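Local coordinates for DNA protection during starvation protein (Brevibacillus brevis, PDB 1N1Q), which probably protects DNA during starvation by binding the chromosome and by oxidising ferrous iron with hydrogen peroxide and storing it inside a hollow twelve-subunit shell, at residues M1-S4 / I5-L8. Numbering follows the deposited sequence.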
loop_
_atom_site.group_PDB
_atom_site.type_symbol
_atom_site.label_atom_id
_atom_site.label_comp_id
_atom_site.label_asym_id
_atom_site.label_seq_id
_atom_site.Cartn_x
_atom_site.Cartn_y
_atom_site.Cartn_z
ATOM N N MET A 1 -34.082 17.601 19.334
ATOM C CA MET A 1 -33.967 17.805 17.859
ATOM C C MET A 1 -34.779 16.761 17.095
ATOM O O MET A 1 -35.890 17.040 16.646
ATOM C CB MET A 1 -32.488 17.750 17.445
ATOM C CG MET A 1 -31.774 16.455 17.816
ATOM S SD MET A 1 -30.008 16.520 17.453
ATOM C CE MET A 1 -30.031 16.599 15.669
ATOM N N LYS A 2 -34.228 15.558 16.962
ATOM C CA LYS A 2 -34.898 14.474 16.248
ATOM C C LYS A 2 -36.167 14.035 16.975
ATOM O O LYS A 2 -36.238 14.090 18.197
ATOM C CB LYS A 2 -33.947 13.278 16.104
ATOM C CG LYS A 2 -32.708 13.552 15.267
ATOM C CD LYS A 2 -33.074 13.831 13.818
ATOM C CE LYS A 2 -31.854 14.220 13.003
ATOM N NZ LYS A 2 -32.213 14.492 11.586
ATOM N N THR A 3 -37.166 13.600 16.213
ATOM C CA THR A 3 -38.417 13.130 16.787
ATOM C C THR A 3 -38.457 11.616 16.599
ATOM O O THR A 3 -37.613 11.059 15.892
ATOM C CB THR A 3 -39.640 13.778 16.110
ATOM O OG1 THR A 3 -39.671 13.422 14.726
ATOM C CG2 THR A 3 -39.579 15.292 16.251
ATOM N N SER A 4 -39.431 10.949 17.213
ATOM C CA SER A 4 -39.518 9.496 17.106
ATOM C C SER A 4 -39.775 8.992 15.685
ATOM O O SER A 4 -39.240 7.955 15.296
ATOM C CB SER A 4 -40.589 8.947 18.054
ATOM O OG SER A 4 -41.885 9.056 17.494
ATOM N N ILE A 5 -40.568 9.719 14.903
ATOM C CA ILE A 5 -40.836 9.293 13.526
ATOM C C ILE A 5 -39.514 9.344 12.735
ATOM O O ILE A 5 -39.255 8.499 11.876
ATOM C CB ILE A 5 -41.904 10.209 12.847
ATOM C CG1 ILE A 5 -42.210 9.721 11.429
ATOM C CG2 ILE A 5 -41.408 11.637 12.776
ATOM C CD1 ILE A 5 -43.148 8.542 11.366
ATOM N N GLN A 6 -38.672 10.327 13.047
ATOM C CA GLN A 6 -37.386 10.469 12.369
ATOM C C GLN A 6 -36.377 9.416 12.825
ATOM O O GLN A 6 -35.651 8.842 12.018
ATOM C CB GLN A 6 -36.799 11.860 12.613
ATOM C CG GLN A 6 -37.585 13.015 12.011
ATOM C CD GLN A 6 -37.014 14.366 12.409
ATOM O OE1 GLN A 6 -36.718 14.605 13.583
ATOM N NE2 GLN A 6 -36.865 15.260 11.435
ATOM N N GLN A 7 -36.325 9.166 14.126
ATOM C CA GLN A 7 -35.382 8.188 14.650
ATOM C C GLN A 7 -35.735 6.767 14.224
ATOM O O GLN A 7 -34.854 5.916 14.093
ATOM C CB GLN A 7 -35.288 8.296 16.176
ATOM C CG GLN A 7 -34.726 9.648 16.624
ATOM C CD GLN A 7 -34.364 9.685 18.091
ATOM O OE1 GLN A 7 -33.634 8.824 18.579
ATOM N NE2 GLN A 7 -34.854 10.679 18.794
ATOM N N LEU A 8 -37.017 6.494 14.006
ATOM C CA LEU A 8 -37.390 5.157 13.565
ATOM C C LEU A 8 -36.739 4.837 12.221
ATOM O O LEU A 8 -36.504 3.670 11.919
ATOM C CB LEU A 8 -38.912 5.012 13.459
ATOM C CG LEU A 8 -39.648 4.834 14.795
ATOM C CD1 LEU A 8 -41.124 4.743 14.559
ATOM C CD2 LEU A 8 -39.147 3.585 15.490
HETATM O O HOH W 1 -34.542 16.602 11.704
#
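The backbone turns from extended at Thr-3 to helical at Ser-4, where helix 4-33 begins: Gln-7 N hydrogen-bonds to Thr-3 O at 2.9 Å, and Leu-8 N to Ser-4 O at 3.0 Å. Thr-3 is the N-cap. Gln-6, three residues on, reaches back to it. Its CG lies beside its backbone N (chi1 -66°), and the extended chain carries the amide toward the helix start. There OE1 accepts Thr-3 N at 2.9 Å, in the amide plane and on a lone pair. Thr-3 OG1 adds a weak bond to the same OE1 at 3.4 Å. Gln-6 OE1 also lies 3.7 Å from Lys-2 CD, and Gln-6 NE2 is linked to Lys-2 NZ through a water, which accepts from NZ at 3.1 Å and weakly from NE2. Lys-2 NZ also hydrogen-bonds to Ile-67 O, so the lysine ties the N-terminal arm to the chain just past helix 39-66. Gln-7 CG packs against Lys-2 CB at 3.7 Å. The contact is on the surface, away from the diiron sites. The bond from the N-cap N-H to the side chain at N3 is one half of a capping box, here at the start of the first long helix of the ferritin-like fold.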